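Long-range contacts in nickel-dependent hydrogenase large subunit (PDB 3MYR), which carries the nickel-iron centre of a heterodimeric hydrogenase that oxidises molecular hydrogen and passes the electrons on to an acceptor: residues D8-I13 with R547-F552; G15-E20 with F552-A557; V508-N513 with G524-A529. All blocks are in the same frame, centred on the assembly; numbering follows the deposited sequence.

Contact 1 (D8-I13 with R547-F552); sequences DPITRI and RTIHSF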
loop_
_atom_site.group_PDB
_atom_site.type_symbol
_atom_site.label_atom_id
_atom_site.label_comp_id
_atom_site.label_asym_id
_atom_site.label_seq_id
_atom_site.Cartn_x
_atom_site.Cartn_y
_atom_site.Cartn_z
ATOM N N ASP B 8 -6.997 16.715 9.935
ATOM C CA ASP B 8 -5.622 16.553 9.481
ATOM C C ASP B 8 -4.802 16.185 10.730
ATOM O O ASP B 8 -4.679 16.985 11.623
ATOM C CB ASP B 8 -5.180 17.881 8.876
ATOM C CG ASP B 8 -3.827 17.812 8.235
ATOM O OD1 ASP B 8 -3.448 18.787 7.525
ATOM O OD2 ASP B 8 -3.096 16.824 8.494
ATOM N N PRO B 9 -4.255 14.962 10.809
ATOM C CA PRO B 9 -4.225 13.935 9.749
ATOM C C PRO B 9 -5.503 13.104 9.738
ATOM O O PRO B 9 -6.071 12.815 10.766
ATOM C CB PRO B 9 -3.063 13.007 10.169
ATOM C CG PRO B 9 -2.945 13.184 11.717
ATOM C CD PRO B 9 -3.464 14.608 12.007
ATOM N N ILE B 10 -5.919 12.663 8.574
ATOM C CA ILE B 10 -6.757 11.501 8.484
ATOM C C ILE B 10 -5.840 10.331 8.849
ATOM O O ILE B 10 -4.824 10.096 8.193
ATOM C CB ILE B 10 -7.272 11.341 6.998
ATOM C CG1 ILE B 10 -8.113 12.608 6.616
ATOM C CG2 ILE B 10 -8.187 10.056 6.816
ATOM C CD1 ILE B 10 -9.497 12.621 7.313
ATOM N N THR B 11 -6.229 9.545 9.822
ATOM C CA THR B 11 -5.466 8.340 10.136
ATOM C C THR B 11 -6.186 7.084 9.603
ATOM O O THR B 11 -7.278 7.160 9.054
ATOM C CB THR B 11 -5.277 8.224 11.645
ATOM O OG1 THR B 11 -6.575 8.197 12.267
ATOM C CG2 THR B 11 -4.478 9.502 12.187
ATOM N N ARG B 12 -5.562 5.928 9.781
ATOM C CA ARG B 12 -6.106 4.696 9.238
ATOM C C ARG B 12 -6.339 4.796 7.755
ATOM O O ARG B 12 -7.344 4.297 7.234
ATOM C CB ARG B 12 -7.352 4.253 10.021
ATOM C CG ARG B 12 -6.862 3.530 11.295
ATOM C CD ARG B 12 -8.022 3.039 12.167
ATOM N NE ARG B 12 -8.869 4.143 12.649
ATOM C CZ ARG B 12 -10.154 4.345 12.331
ATOM N NH1 ARG B 12 -10.824 3.564 11.474
ATOM N NH2 ARG B 12 -10.834 5.319 12.938
ATOM N N ILE B 13 -5.427 5.508 7.087
ATOM C CA ILE B 13 -5.235 5.355 5.656
ATOM C C ILE B 13 -3.742 5.137 5.446
ATOM O O ILE B 13 -2.939 5.140 6.408
ATOM C CB ILE B 13 -5.675 6.673 4.883
ATOM C CG1 ILE B 13 -4.816 7.887 5.334
ATOM C CG2 ILE B 13 -7.091 6.988 5.166
ATOM C CD1 ILE B 13 -4.909 9.115 4.393
ATOM N N ARG B 547 -15.866 7.388 8.151
ATOM C CA ARG B 547 -16.503 6.187 7.591
ATOM C C ARG B 547 -16.495 6.214 6.073
ATOM O O ARG B 547 -16.194 5.218 5.460
ATOM C CB ARG B 547 -17.971 6.084 8.074
ATOM C CG ARG B 547 -18.075 5.527 9.419
ATOM C CD ARG B 547 -19.509 5.592 9.974
ATOM N NE ARG B 547 -19.497 5.012 11.290
ATOM C CZ ARG B 547 -20.558 4.698 12.018
ATOM N NH1 ARG B 547 -21.787 4.996 11.614
ATOM N NH2 ARG B 547 -20.365 4.130 13.190
ATOM N N THR B 548 -16.833 7.363 5.482
ATOM C CA THR B 548 -16.943 7.505 4.040
ATOM C C THR B 548 -15.573 7.626 3.387
ATOM O O THR B 548 -15.259 6.877 2.416
ATOM C CB THR B 548 -17.859 8.673 3.668
ATOM O OG1 THR B 548 -19.212 8.305 3.952
ATOM C CG2 THR B 548 -17.793 9.034 2.142
ATOM N N ILE B 549 -14.703 8.431 3.986
ATOM C CA ILE B 549 -13.344 8.552 3.394
ATOM C C ILE B 549 -12.658 7.149 3.424
ATOM O O ILE B 549 -12.121 6.711 2.432
ATOM C CB ILE B 549 -12.501 9.681 4.083
ATOM C CG1 ILE B 549 -13.020 11.103 3.730
ATOM C CG2 ILE B 549 -11.006 9.594 3.746
ATOM C CD1 ILE B 549 -13.195 11.412 2.267
ATOM N N HIS B 550 -12.740 6.435 4.547
ATOM C CA HIS B 550 -12.060 5.131 4.665
ATOM C C HIS B 550 -12.683 4.126 3.694
ATOM O O HIS B 550 -12.004 3.224 3.205
ATOM C CB HIS B 550 -12.159 4.577 6.083
ATOM C CG HIS B 550 -11.297 5.293 7.075
ATOM N ND1 HIS B 550 -11.682 5.497 8.388
ATOM C CD2 HIS B 550 -10.039 5.793 6.970
ATOM C CE1 HIS B 550 -10.697 6.095 9.040
ATOM N NE2 HIS B 550 -9.694 6.290 8.204
ATOM N N SER B 551 -13.966 4.294 3.358
ATOM C CA SER B 551 -14.574 3.330 2.433
ATOM C C SER B 551 -13.906 3.355 1.057
ATOM O O SER B 551 -14.051 2.395 0.325
ATOM C CB SER B 551 -16.096 3.540 2.265
ATOM O OG SER B 551 -16.406 4.749 1.542
ATOM N N PHE B 552 -13.277 4.468 0.671
ATOM C CA PHE B 552 -12.482 4.515 -0.589
ATOM C C PHE B 552 -11.088 3.897 -0.466
ATOM O O PHE B 552 -10.374 3.799 -1.471
ATOM C CB PHE B 552 -12.306 5.989 -1.099
ATOM C CG PHE B 552 -13.553 6.598 -1.655
ATOM C CD1 PHE B 552 -13.837 6.489 -3.008
ATOM C CD2 PHE B 552 -14.393 7.389 -0.846
ATOM C CE1 PHE B 552 -14.957 7.089 -3.583
ATOM C CE2 PHE B 552 -15.544 7.994 -1.402
ATOM C CZ PHE B 552 -15.827 7.862 -2.753
#
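Ile13 and His550 bring the backbones nearest, CA to CA 6.9 Å, where the loop 8-13 passes the last turn of helix 543-551; between Ile10 CA and Ile549 CA the gap has widened to 8.8 Å. The loop is the connection between strands 5-7 and 17-24 of the three-stranded antiparallel sheet near the N-terminus, so a helix from the far end of the large subunit is tied here to its first residues. The polar tie is one imidazole. His550 gives its NE2 proton to Thr11 O at 2.7 Å, with an N-H...O angle of 167°, and the acceptor lies almost in the ring plane, so that the bond fixes the rotation of the ring. On the other side of the ring ND1 is hydrogen-bonded to Asp115, which also forms a salt bridge with Arg12. The buried histidine is thus held at both nitrogens.

The bend of Arg12 at chi3 (-62°) lays one guanidinium face against the imidazole corner: CE1 of His550 stands 3.4 Å above that plane, offset toward the rim, the two planes 50° apart. NH1 of Arg12 also bonds to Leu111 O, NE and NH2 go to backbone carbonyls of the small subunit HydA, and Thr11 OG1 to Ala48 O of that subunit, so the loop joins the subunit interface.

Apolar packing completes the contact. The CG2 methyls of Ile10 and Ile549 meet at 4.2 Å, their side chains crossing at about a right angle, while CG2 of Ile13 lies at the imidazole edge, 3.7 Å from CD2 of His550.

Contact 2 (G15-E20 with F552-A557); sequences GHLRIE and FDPCIA. With NFV (Ni-Fe oxidized active center), chain N.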
loop_
_atom_site.group_PDB
_atom_site.type_symbol
_atom_site.label_atom_id
_atom_site.label_comp_id
_atom_site.label_asym_id
_atom_site.label_seq_id
_atom_site.Cartn_x
_atom_site.Cartn_y
_atom_site.Cartn_z
ATOM N N GLY B 15 -0.644 7.227 4.043
ATOM C CA GLY B 15 -0.183 8.516 3.604
ATOM C C GLY B 15 -0.887 9.697 4.218
ATOM O O GLY B 15 -1.526 9.591 5.260
ATOM N N HIS B 16 -0.781 10.846 3.550
ATOM C CA HIS B 16 -0.980 12.128 4.222
ATOM C C HIS B 16 -2.138 12.901 3.630
ATOM O O HIS B 16 -1.983 13.525 2.583
ATOM C CB HIS B 16 0.325 12.956 4.137
ATOM C CG HIS B 16 1.402 12.393 5.004
ATOM N ND1 HIS B 16 2.491 11.699 4.500
ATOM C CD2 HIS B 16 1.463 12.258 6.345
ATOM C CE1 HIS B 16 3.253 11.287 5.502
ATOM N NE2 HIS B 16 2.629 11.584 6.630
ATOM N N LEU B 17 -3.285 12.847 4.294
ATOM C CA LEU B 17 -4.508 13.392 3.762
ATOM C C LEU B 17 -5.115 14.353 4.773
ATOM O O LEU B 17 -5.230 14.061 5.953
ATOM C CB LEU B 17 -5.504 12.300 3.399
ATOM C CG LEU B 17 -6.903 12.690 2.829
ATOM C CD1 LEU B 17 -6.854 13.281 1.398
ATOM C CD2 LEU B 17 -7.890 11.463 2.820
ATOM N N ARG B 18 -5.562 15.482 4.247
ATOM C CA ARG B 18 -6.249 16.510 5.030
ATOM C C ARG B 18 -7.645 16.688 4.353
ATOM O O ARG B 18 -7.718 16.742 3.100
ATOM C CB ARG B 18 -5.440 17.839 4.987
ATOM C CG ARG B 18 -6.278 19.123 5.350
ATOM C CD ARG B 18 -5.350 20.316 5.266
ATOM N NE ARG B 18 -5.861 21.502 5.959
ATOM C CZ ARG B 18 -5.442 21.957 7.136
ATOM N NH1 ARG B 18 -4.476 21.312 7.798
ATOM N NH2 ARG B 18 -5.963 23.097 7.626
ATOM N N ILE B 19 -8.717 16.683 5.151
ATOM C CA ILE B 19 -10.059 17.053 4.683
ATOM C C ILE B 19 -10.464 18.370 5.320
ATOM O O ILE B 19 -10.294 18.541 6.552
ATOM C CB ILE B 19 -11.108 15.970 5.074
ATOM C CG1 ILE B 19 -10.729 14.597 4.475
ATOM C CG2 ILE B 19 -12.544 16.404 4.642
ATOM C CD1 ILE B 19 -10.842 14.554 2.980
ATOM N N GLU B 20 -10.971 19.316 4.496
ATOM C CA GLU B 20 -11.629 20.512 5.031
ATOM C C GLU B 20 -13.079 20.465 4.580
ATOM O O GLU B 20 -13.373 19.986 3.472
ATOM C CB GLU B 20 -10.905 21.775 4.551
ATOM C CG GLU B 20 -9.486 21.831 5.174
ATOM C CD GLU B 20 -8.762 23.181 4.963
ATOM O OE1 GLU B 20 -7.575 23.337 5.394
ATOM O OE2 GLU B 20 -9.380 24.075 4.366
ATOM N N PHE B 552 -13.277 4.468 0.671
ATOM C CA PHE B 552 -12.482 4.515 -0.589
ATOM C C PHE B 552 -11.088 3.897 -0.466
ATOM O O PHE B 552 -10.374 3.799 -1.471
ATOM C CB PHE B 552 -12.306 5.989 -1.099
ATOM C CG PHE B 552 -13.553 6.598 -1.655
ATOM C CD1 PHE B 552 -13.837 6.489 -3.008
ATOM C CD2 PHE B 552 -14.393 7.389 -0.846
ATOM C CE1 PHE B 552 -14.957 7.089 -3.583
ATOM C CE2 PHE B 552 -15.544 7.994 -1.402
ATOM C CZ PHE B 552 -15.827 7.862 -2.753
ATOM N N ASP B 553 -10.688 3.526 0.759
ATOM C CA ASP B 553 -9.373 2.934 1.019
ATOM C C ASP B 553 -8.276 3.900 0.471
ATOM O O ASP B 553 -7.489 3.524 -0.389
ATOM C CB ASP B 553 -9.333 1.552 0.294
ATOM C CG ASP B 553 -8.128 0.661 0.689
ATOM O OD1 ASP B 553 -8.024 -0.444 0.076
ATOM O OD2 ASP B 553 -7.243 1.067 1.494
ATOM N N PRO B 554 -8.226 5.151 0.956
ATOM C CA PRO B 554 -7.271 6.124 0.376
ATOM C C PRO B 554 -5.805 5.715 0.538
ATOM O O PRO B 554 -5.418 5.144 1.554
ATOM C CB PRO B 554 -7.502 7.408 1.187
ATOM C CG PRO B 554 -8.884 7.237 1.844
ATOM C CD PRO B 554 -9.067 5.748 2.009
ATOM N N CYS B 555 -4.988 6.055 -0.449
ATOM C CA CYS B 555 -3.559 5.877 -0.355
ATOM C C CYS B 555 -2.918 7.090 -1.025
ATOM O O CYS B 555 -3.019 7.259 -2.243
ATOM C CB CYS B 555 -3.153 4.571 -1.050
ATOM S SG CYS B 555 -1.324 4.399 -0.924
ATOM N N ILE B 556 -2.312 7.977 -0.230
ATOM C CA ILE B 556 -1.882 9.299 -0.763
ATOM C C ILE B 556 -0.459 9.165 -1.292
ATOM O O ILE B 556 -0.012 9.951 -2.134
ATOM C CB ILE B 556 -1.988 10.424 0.301
ATOM C CG1 ILE B 556 -3.477 10.604 0.799
ATOM C CG2 ILE B 556 -1.499 11.726 -0.267
ATOM C CD1 ILE B 556 -4.613 10.424 -0.233
ATOM N N ALA B 557 0.270 8.167 -0.812
ATOM C CA ALA B 557 1.588 7.946 -1.432
ATOM C C ALA B 557 1.304 7.479 -2.871
ATOM O O ALA B 557 1.887 8.013 -3.828
ATOM C CB ALA B 557 2.393 6.822 -0.646
HETATM FE FE NFV N . -2.313 1.975 -4.668
HETATM NI NI NFV N . -0.889 2.517 -2.067
HETATM C C1 NFV N . -2.137 1.862 -6.228
HETATM O O1 NFV N . -2.061 1.745 -7.459
HETATM C C2 NFV N . -3.625 0.595 -4.758
HETATM N N2 NFV N . -4.427 -0.273 -4.835
HETATM C C3 NFV N . -3.612 3.332 -4.814
HETATM N N3 NFV N . -4.399 4.194 -4.910
HETATM O O4 NFV N . -2.591 2.017 -2.701
#
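Ile556 packs against the backbone of Gly15-His16 and the side chain of Leu17, and this contact is one of shape alone. Its CG2 rests 3.4 Å from His16 O, and CG1, set anti to the carbonyl carbon (chi1 -61°), reaches Leu17 CB at 3.7 Å. From there CD1 goes on to meet Leu17 CD1 at 4.0 Å, the two side chains crossing at about a right angle. Leu17 also touches the ring of Pro554, through CD2. Were Ile556 cut back to an alanine, the loss of CG1, CG2 and CD1 would probably open a gap beside Leu17 and leave His16 O without its methyl neighbour. Gly15 has to be bare, since a side chain there would run into Ala557 N and into its own preceding carbonyl.

The segment 552-557 belongs to the C-terminal cysteine motif of [NiFe] hydrogenases, with Cys555 as the N-cap of helix 556-560. Facing away from Gly15-Leu17, Cys555 has SG anti to its backbone N (chi1 179°) and binds the nickel at 2.2 Å; Cys61 SG is a further ligand of that metal. Farther out, Ser510 OG takes the Cys555 N-H and Glu14 that of Ala557. Asp553 forms a salt bridge with Arg487, whose backbone N is hydrogen-bonded to the nickel-iron cofactor.

Contact 3 (V508-N513 with G524-A529); sequences VPSTWN and GAYEAA. With NFV (Ni-Fe oxidized active center), chain N.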
loop_
_atom_site.group_PDB
_atom_site.type_symbol
_atom_site.label_atom_id
_atom_site.label_comp_id
_atom_site.label_asym_id
_atom_site.label_seq_id
_atom_site.Cartn_x
_atom_site.Cartn_y
_atom_site.Cartn_z
ATOM N N VAL B 508 -2.976 7.090 -10.838
ATOM C CA VAL B 508 -3.097 6.029 -9.827
ATOM C C VAL B 508 -4.558 6.079 -9.261
ATOM O O VAL B 508 -5.194 7.143 -9.294
ATOM C CB VAL B 508 -2.014 6.262 -8.741
ATOM C CG1 VAL B 508 -1.979 5.112 -7.763
ATOM C CG2 VAL B 508 -0.627 6.349 -9.466
ATOM N N PRO B 509 -5.105 4.941 -8.827
ATOM C CA PRO B 509 -6.520 4.984 -8.390
ATOM C C PRO B 509 -6.891 6.080 -7.368
ATOM O O PRO B 509 -7.862 6.814 -7.568
ATOM C CB PRO B 509 -6.797 3.556 -7.877
ATOM C CG PRO B 509 -5.469 2.831 -7.908
ATOM C CD PRO B 509 -4.618 3.547 -8.935
ATOM N N SER B 510 -6.060 6.294 -6.358
ATOM C CA SER B 510 -6.407 7.307 -5.373
ATOM C C SER B 510 -6.155 8.695 -5.960
ATOM O O SER B 510 -6.744 9.624 -5.464
ATOM C CB SER B 510 -5.637 7.118 -4.062
ATOM O OG SER B 510 -6.159 5.976 -3.421
ATOM N N THR B 511 -5.353 8.830 -7.039
ATOM C CA THR B 511 -5.332 10.119 -7.790
ATOM C C THR B 511 -6.720 10.463 -8.304
ATOM O O THR B 511 -7.228 11.545 -8.053
ATOM C CB THR B 511 -4.294 10.168 -8.964
ATOM O OG1 THR B 511 -3.086 9.532 -8.526
ATOM C CG2 THR B 511 -3.987 11.638 -9.331
ATOM N N TRP B 512 -7.354 9.531 -9.016
ATOM C CA TRP B 512 -8.748 9.729 -9.460
ATOM C C TRP B 512 -9.652 10.072 -8.293
ATOM O O TRP B 512 -10.385 11.087 -8.343
ATOM C CB TRP B 512 -9.300 8.402 -10.086
ATOM C CG TRP B 512 -8.684 8.099 -11.419
ATOM C CD1 TRP B 512 -7.668 7.240 -11.669
ATOM C CD2 TRP B 512 -9.082 8.646 -12.690
ATOM N NE1 TRP B 512 -7.412 7.182 -13.029
ATOM C CE2 TRP B 512 -8.255 8.052 -13.677
ATOM C CE3 TRP B 512 -10.066 9.582 -13.089
ATOM C CZ2 TRP B 512 -8.375 8.355 -15.057
ATOM C CZ3 TRP B 512 -10.185 9.901 -14.456
ATOM C CH2 TRP B 512 -9.349 9.271 -15.442
ATOM N N ASN B 513 -9.703 9.184 -7.279
ATOM C CA ASN B 513 -10.766 9.349 -6.259
ATOM C C ASN B 513 -10.567 10.551 -5.341
ATOM O O ASN B 513 -11.517 11.245 -4.957
ATOM C CB ASN B 513 -10.851 8.057 -5.406
ATOM C CG ASN B 513 -11.380 6.870 -6.208
ATOM O OD1 ASN B 513 -12.106 7.047 -7.187
ATOM N ND2 ASN B 513 -11.084 5.671 -5.755
ATOM N N GLY B 524 -13.860 15.998 -7.007
ATOM C CA GLY B 524 -13.499 14.601 -7.115
ATOM C C GLY B 524 -14.365 13.668 -6.253
ATOM O O GLY B 524 -15.178 14.138 -5.451
ATOM N N ALA B 525 -14.148 12.340 -6.382
ATOM C CA ALA B 525 -14.999 11.338 -5.695
ATOM C C ALA B 525 -15.120 11.569 -4.168
ATOM O O ALA B 525 -16.230 11.599 -3.646
ATOM C CB ALA B 525 -14.586 9.952 -6.001
ATOM N N TYR B 526 -14.003 11.795 -3.476
ATOM C CA TYR B 526 -14.091 11.924 -1.990
ATOM C C TYR B 526 -14.946 13.142 -1.694
ATOM O O TYR B 526 -15.777 13.146 -0.816
ATOM C CB TYR B 526 -12.719 12.207 -1.369
ATOM C CG TYR B 526 -11.723 11.057 -1.344
ATOM C CD1 TYR B 526 -11.944 9.870 -2.064
ATOM C CD2 TYR B 526 -10.551 11.172 -0.623
ATOM C CE1 TYR B 526 -11.019 8.811 -2.028
ATOM C CE2 TYR B 526 -9.615 10.106 -0.574
ATOM C CZ TYR B 526 -9.830 8.961 -1.319
ATOM O OH TYR B 526 -8.837 7.992 -1.392
ATOM N N GLU B 527 -14.659 14.225 -2.397
ATOM C CA GLU B 527 -15.320 15.487 -2.145
ATOM C C GLU B 527 -16.831 15.387 -2.456
ATOM O O GLU B 527 -17.681 15.829 -1.662
ATOM C CB GLU B 527 -14.612 16.619 -2.952
ATOM C CG GLU B 527 -13.114 16.875 -2.569
ATOM C CD GLU B 527 -12.429 17.819 -3.595
ATOM O OE1 GLU B 527 -11.491 18.575 -3.239
ATOM O OE2 GLU B 527 -12.867 17.838 -4.774
ATOM N N ALA B 528 -17.174 14.761 -3.574
ATOM C CA ALA B 528 -18.584 14.667 -3.943
ATOM C C ALA B 528 -19.256 13.682 -2.976
ATOM O O ALA B 528 -20.438 13.856 -2.639
ATOM C CB ALA B 528 -18.761 14.189 -5.400
ATOM N N ALA B 529 -18.504 12.691 -2.478
ATOM C CA ALA B 529 -19.070 11.697 -1.547
ATOM C C ALA B 529 -19.490 12.358 -0.204
ATOM O O ALA B 529 -20.557 12.054 0.322
ATOM C CB ALA B 529 -18.059 10.573 -1.295
HETATM FE FE NFV N . -2.313 1.975 -4.668
HETATM NI NI NFV N . -0.889 2.517 -2.067
HETATM C C1 NFV N . -2.137 1.862 -6.228
HETATM O O1 NFV N . -2.061 1.745 -7.459
HETATM C C2 NFV N . -3.625 0.595 -4.758
HETATM N N2 NFV N . -4.427 -0.273 -4.835
HETATM C C3 NFV N . -3.612 3.332 -4.814
HETATM N N3 NFV N . -4.399 4.194 -4.910
HETATM O O4 NFV N . -2.591 2.017 -2.701
HETATM O O HOH W 1 -8.890 5.785 -2.968
HETATM O O HOH W 2 -12.944 11.548 -9.020
HETATM O O HOH W 3 -11.787 14.089 -4.230
#
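Asn513 and Tyr526 join two short helices; the axes of segments 509-513 and 525-529 run 40° apart and come within 9.9 Å of one another. Tyr526 N donates to Asn513 O at 2.9 Å, approaching tilted from the carbonyl plane. This carbonyl is gripped twice, for a water that bonds weakly to Glu527 N also donates to it. A second water spans Trp512 O and Ala525 N, so first-turn N-H groups of helix 525-531 are satisfied by the other helix directly or through one water.

Tyr526 has CG anti to its carbonyl carbon (chi1 -72°), and the ring is swung across helix 509-514. Its CE1 presses on Asn513 CB at 3.5 Å. Beyond, the Tyr526 OH stops 3.9 Å short of Ser510 OG. A water at the ring edge closes that gap, 2.7 Å from Tyr526 OH and hydrogen-bonded to Ser510 OG as well. The amide of Asn513 turns elsewhere, with OD1 taking the N-H of Val388, while its CB is left to meet the tyrosine. On the N-terminal side Ala525 CB sits against Asn513 O.

Ser510 faces two ways. With chi1 at -71°, OG lies beside its own backbone N, and the two donate to the same diatomic ligand: Ser510 OG to NFV N3 at 2.9 Å and Ser510 N to N3 at 3.0 Å. Val508 CG1 and Pro509 CD pack against another of the iron's ligands, at O1. Such a helix N-terminus, its serine and amide bonded to the cyanide nitrogen, belongs to the active-site pocket of [NiFe] hydrogenases.

All three contacts are buried in the core and lie side by side: contacts 1 and 2 are about 7 Å apart between centres, contact 3 within about 12 Å of either. Contacts 1 and 2 share Phe552 and join the N-terminal sheet region to the end of the chain, through helices 543-551 and 556-560. Contact 3 is local, between successive helices. Contact 1 mixes a histidine hydrogen bond with isoleucine packing, its arginine charge met by Asp115; contact 2 is apolar on the strand side and binds metal on the other; contact 3 relies on a backbone bond and waters and, like contact 2, reaches the cofactor, here by hydrogen bonds. Phe552 and Pro554 pack on Tyr526, linking all three.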